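Local coordinates for beta-hydroxyacyl-(Acyl-carrier-protein) dehydratase FabA/FabZ (Xenorhabdus doucetiae, PDB 6QSR) that probably acts as a hotdog-fold lyase, dehydrating hydroxyacyl chains on acyl carrier protein as half of the ApeI:P heterocomplex of aryl polyene pigment biosynthesis, at residues 72-75 and 76-80; 165-168 and 169-173. One frame throughout, in Å; residues are numbered along the deposited sequence.

Contact 1 of 2, residues 72-75 and 76-80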
loop_
_atom_site.group_PDB
_atom_site.type_symbol
_atom_site.label_atom_id
_atom_site.label_comp_id
_atom_site.label_asym_id
_atom_site.label_seq_id
_atom_site.Cartn_x
_atom_site.Cartn_y
_atom_site.Cartn_z
ATOM N N GLY B 72 8.973 -13.432 11.023
ATOM C CA GLY B 72 8.267 -12.605 12.013
ATOM C C GLY B 72 8.335 -11.094 11.812
ATOM O O GLY B 72 7.907 -10.340 12.699
ATOM N N HIS B 73 8.848 -10.645 10.660
ATOM C CA HIS B 73 9.040 -9.214 10.388
ATOM C C HIS B 73 8.066 -8.682 9.341
ATOM O O HIS B 73 7.608 -9.430 8.484
ATOM C CB HIS B 73 10.491 -8.939 9.962
ATOM C CG HIS B 73 11.505 -9.553 10.872
ATOM N ND1 HIS B 73 11.436 -9.433 12.245
ATOM C CD2 HIS B 73 12.594 -10.315 10.616
ATOM C CE1 HIS B 73 12.442 -10.085 12.794
ATOM N NE2 HIS B 73 13.159 -10.631 11.829
ATOM N N LEU B 74 7.732 -7.394 9.451
ATOM C CA LEU B 74 6.869 -6.707 8.489
ATOM C C LEU B 74 7.723 -6.190 7.349
ATOM O O LEU B 74 8.587 -5.349 7.577
ATOM C CB LEU B 74 6.136 -5.525 9.143
ATOM C CG LEU B 74 5.194 -4.738 8.215
ATOM C CD1 LEU B 74 3.967 -5.567 7.855
ATOM C CD2 LEU B 74 4.809 -3.378 8.807
ATOM N N PRO B 75 7.478 -6.657 6.112
ATOM C CA PRO B 75 8.286 -6.154 5.003
ATOM C C PRO B 75 8.208 -4.629 4.860
ATOM O O PRO B 75 7.159 -4.034 5.133
ATOM C CB PRO B 75 7.673 -6.845 3.787
ATOM C CG PRO B 75 7.108 -8.105 4.324
ATOM C CD PRO B 75 6.564 -7.726 5.671
ATOM N N GLY B 76 9.328 -4.027 4.447
ATOM C CA GLY B 76 9.463 -2.581 4.305
ATOM C C GLY B 76 8.454 -1.894 3.414
ATOM O O GLY B 76 8.086 -0.757 3.669
ATOM N N TRP B 77 8.020 -2.588 2.360
ATOM C CA TRP B 77 7.042 -2.038 1.419
ATOM C C TRP B 77 5.658 -1.741 2.001
ATOM O O TRP B 77 4.934 -0.887 1.467
ATOM C CB TRP B 77 6.928 -2.901 0.153
ATOM C CG TRP B 77 6.545 -4.342 0.344
ATOM C CD1 TRP B 77 5.286 -4.853 0.421
ATOM C CD2 TRP B 77 7.438 -5.463 0.402
ATOM N NE1 TRP B 77 5.340 -6.212 0.556
ATOM C CE2 TRP B 77 6.648 -6.616 0.541
ATOM C CE3 TRP B 77 8.836 -5.598 0.376
ATOM C CZ2 TRP B 77 7.198 -7.906 0.645
ATOM C CZ3 TRP B 77 9.389 -6.885 0.473
ATOM C CH2 TRP B 77 8.568 -8.018 0.604
ATOM N N PHE B 78 5.311 -2.378 3.121
ATOM C CA PHE B 78 4.091 -2.010 3.864
ATOM C C PHE B 78 4.097 -0.579 4.445
ATOM O O PHE B 78 3.054 -0.086 4.868
ATOM C CB PHE B 78 3.775 -3.044 4.958
ATOM C CG PHE B 78 3.227 -4.319 4.417
ATOM C CD1 PHE B 78 1.864 -4.468 4.218
ATOM C CD2 PHE B 78 4.073 -5.357 4.039
ATOM C CE1 PHE B 78 1.357 -5.635 3.675
ATOM C CE2 PHE B 78 3.572 -6.528 3.497
ATOM C CZ PHE B 78 2.206 -6.672 3.317
ATOM N N ALA B 79 5.261 0.075 4.480
ATOM C CA ALA B 79 5.355 1.500 4.779
ATOM C C ALA B 79 4.376 2.369 3.978
ATOM O O ALA B 79 3.783 3.301 4.529
ATOM C CB ALA B 79 6.788 1.991 4.564
ATOM N N ILE B 80 4.198 2.073 2.692
ATOM C CA ILE B 80 3.270 2.861 1.880
ATOM C C ILE B 80 1.821 2.737 2.350
ATOM O O ILE B 80 1.087 3.733 2.331
ATOM C CB ILE B 80 3.358 2.579 0.360
ATOM C CG1 ILE B 80 3.061 1.119 0.007
ATOM C CG2 ILE B 80 4.728 2.981 -0.146
ATOM C CD1 ILE B 80 1.932 0.937 -0.982
#
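P75 and W77 meet in a CH-pi contact. The CB atom of P75 lies 3.3 Å from the centroid of the W77 six-membered ring, only 11° off the ring normal, which places it over one face. Its closest indole atoms are on the benzo side: P75 CB is 3.4 Å from W77 CZ2, and P75 CG follows at 3.7 Å from the same W77 CZ2. W77 can fold back over the residue two places before it because its CG sits between the backbone N and the carbonyl carbon (chi1 58°).

The polar part is a single backbone hydrogen bond, from F78 N to P75 O (3.2 Å, N-H...O angle 150°). The donor stands well above the carbonyl plane. This i to i+3 bond is followed by another from A79 N to G76 O, so the chain turns from the short strand 74-75 into the helix 79-97. In the hotdog fold a long central helix is wrapped by an antiparallel sheet, and this turn leads into that helix. Strand 74-75 pairs antiparallel with strand 120-121, L74 bonding to F121 through the backbone; G76 bonds likewise to P119.

The apolar packing gathers round F78. L74 reaches its ring obliquely, with L74 CD1 3.7 Å from F78 CG, while P75 lies alongside, its CD 3.8 Å from F78 CD2. P75 O also lies at the edge of the F78 ring, near its plane. Beyond the turn F67 meets the F78 ring with the two planes inclined, and F67 also touches L74. W77 faces the partner protein of the heterocomplex: its NE1 is hydrogen-bonded to D46 of the AMP-dependent synthetase and ligase chain, whose I45 packs against the W77 side chain.

Contact 2 of 2, residues 165-168 and 169-173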
loop_
_atom_site.group_PDB
_atom_site.type_symbol
_atom_site.label_atom_id
_atom_site.label_comp_id
_atom_site.label_asym_id
_atom_site.label_seq_id
_atom_site.Cartn_x
_atom_site.Cartn_y
_atom_site.Cartn_z
ATOM N N ASN B 165 -16.390 9.091 -4.589
ATOM C CA ASN B 165 -17.722 8.543 -4.327
ATOM C C ASN B 165 -17.811 7.173 -4.979
ATOM O O ASN B 165 -17.082 6.888 -5.931
ATOM C CB ASN B 165 -18.826 9.424 -4.933
ATOM C CG ASN B 165 -18.999 10.740 -4.205
ATOM O OD1 ASN B 165 -18.025 11.421 -3.889
ATOM N ND2 ASN B 165 -20.248 11.113 -3.947
ATOM N N LYS B 166 -18.730 6.346 -4.483
ATOM C CA LYS B 166 -19.044 5.053 -5.105
ATOM C C LYS B 166 -19.473 5.200 -6.576
ATOM O O LYS B 166 -19.086 4.384 -7.413
ATOM C CB LYS B 166 -20.129 4.334 -4.294
ATOM C CG LYS B 166 -20.681 3.051 -4.897
ATOM C CD LYS B 166 -19.625 1.974 -5.065
ATOM C CE LYS B 166 -20.295 0.666 -5.461
ATOM N NZ LYS B 166 -19.330 -0.450 -5.613
ATOM N N THR B 167 -20.263 6.231 -6.883
ATOM C CA THR B 167 -20.729 6.485 -8.257
ATOM C C THR B 167 -19.586 6.920 -9.169
ATOM O O THR B 167 -19.517 6.514 -10.330
ATOM C CB THR B 167 -21.841 7.554 -8.285
ATOM O OG1 THR B 167 -22.886 7.174 -7.383
ATOM C CG2 THR B 167 -22.425 7.711 -9.690
ATOM N N GLU B 168 -18.694 7.747 -8.631
ATOM C CA GLU B 168 -17.488 8.174 -9.340
ATOM C C GLU B 168 -16.632 6.958 -9.717
ATOM O O GLU B 168 -16.130 6.856 -10.839
ATOM C CB GLU B 168 -16.701 9.138 -8.450
ATOM C CG GLU B 168 -15.618 9.939 -9.148
ATOM C CD GLU B 168 -14.987 10.985 -8.237
ATOM O OE1 GLU B 168 -14.079 11.700 -8.710
ATOM O OE2 GLU B 168 -15.387 11.090 -7.052
ATOM N N LEU B 169 -16.504 6.035 -8.772
ATOM C CA LEU B 169 -15.768 4.792 -8.982
ATOM C C LEU B 169 -16.393 3.894 -10.057
ATOM O O LEU B 169 -15.668 3.313 -10.867
ATOM C CB LEU B 169 -15.652 4.037 -7.657
ATOM C CG LEU B 169 -14.740 2.819 -7.611
ATOM C CD1 LEU B 169 -13.311 3.195 -7.948
ATOM C CD2 LEU B 169 -14.819 2.208 -6.223
ATOM N N ILE B 170 -17.723 3.787 -10.059
ATOM C CA ILE B 170 -18.464 3.059 -11.109
ATOM C C ILE B 170 -18.206 3.661 -12.493
ATOM O O ILE B 170 -17.968 2.928 -13.457
ATOM C CB ILE B 170 -19.995 3.038 -10.834
ATOM C CG1 ILE B 170 -20.313 2.148 -9.625
ATOM C CG2 ILE B 170 -20.776 2.545 -12.055
ATOM C CD1 ILE B 170 -21.627 2.468 -8.932
ATOM N N GLN B 171 -18.293 4.988 -12.580
ATOM C CA GLN B 171 -17.989 5.722 -13.815
ATOM C C GLN B 171 -16.545 5.504 -14.272
ATOM O O GLN B 171 -16.290 5.338 -15.465
ATOM C CB GLN B 171 -18.280 7.222 -13.643
ATOM C CG GLN B 171 -19.771 7.539 -13.554
ATOM C CD GLN B 171 -20.075 8.966 -13.125
ATOM O OE1 GLN B 171 -21.128 9.235 -12.545
ATOM N NE2 GLN B 171 -19.167 9.888 -13.415
ATOM N N LEU B 172 -15.615 5.487 -13.314
ATOM C CA LEU B 172 -14.197 5.199 -13.587
ATOM C C LEU B 172 -14.037 3.782 -14.151
ATOM O O LEU B 172 -13.415 3.594 -15.199
ATOM C CB LEU B 172 -13.360 5.360 -12.305
ATOM C CG LEU B 172 -11.877 5.746 -12.392
ATOM C CD1 LEU B 172 -11.285 5.734 -10.991
ATOM C CD2 LEU B 172 -11.065 4.850 -13.314
ATOM N N ILE B 173 -14.616 2.803 -13.454
ATOM C CA ILE B 173 -14.572 1.392 -13.867
ATOM C C ILE B 173 -15.168 1.167 -15.267
ATOM O O ILE B 173 -14.658 0.336 -16.022
ATOM C CB ILE B 173 -15.274 0.474 -12.823
ATOM C CG1 ILE B 173 -14.437 0.403 -11.539
ATOM C CG2 ILE B 173 -15.493 -0.941 -13.361
ATOM C CD1 ILE B 173 -15.221 0.011 -10.304
#
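Four successive backbone bonds join N165, K166, T167 and E168 to L169, I170, Q171 and L172. All are i to i+4 bonds: L172 N to E168 O is the shortest at 2.9 Å, and Q171 N to T167 O is the straightest, with an N-H...O angle of 168°. E168 adds a weak side-chain bond, its OE2 accepting from N165 N at 3.3 Å. The carboxylate reaches back because CG is anti to the backbone N (chi1 -165°) and the chain is extended beyond it. Its other oxygen, OE1, is hydrogen-bonded to the Y162 hydroxyl, while K139 NZ bonds N165 OD1 and makes a long, weak ion pair with E168 OE2.

This regular alpha-helical pattern marks the first turns of the C-terminal helix 166-174, which follows strand 152-162 of the hotdog sheet. N165 holds the N-cap position, although its side chain makes no capping bond.

Side-chain packing along the helix is light. T167 CG2 comes within 3.5 Å of Q171 OE1, the contact of side chains one helical turn apart that cross at a slant. K166 and I170 also cross, and the bend at chi2 (62°) of the lysine brings K166 CE to 4.1 Å from I170 CD1. K166 NZ is hydrogen-bonded to V35 O of the AMP-dependent synthetase and ligase chain. L169, the buried residue here, packs on Q36 of that chain, and L172 on its P73.

How the contacts relate
From the N terminus, contact 1 comes first: residues 72-80 carry the chain from the short strand 74-75 into the central helix 79-97. The long strands of the sheet, 107-116 to 152-162, follow, and contact 2 opens on the helix just after the last of them. The two are in series, neither enclosing nor crossing the other. Each joins adjacent segments, so neither closes a long loop: contact 1 is a strand-to-helix turn, contact 2 the first turns of a helix. The centres of contact 1 and contact 2 lie about 30 Å apart, and the nearest atoms of contact 1 and contact 2 are about 17 Å apart. Contact 1 is buried and contact 2 is at the surface, yet both include residues that pack against the AMP-dependent synthetase and ligase chain.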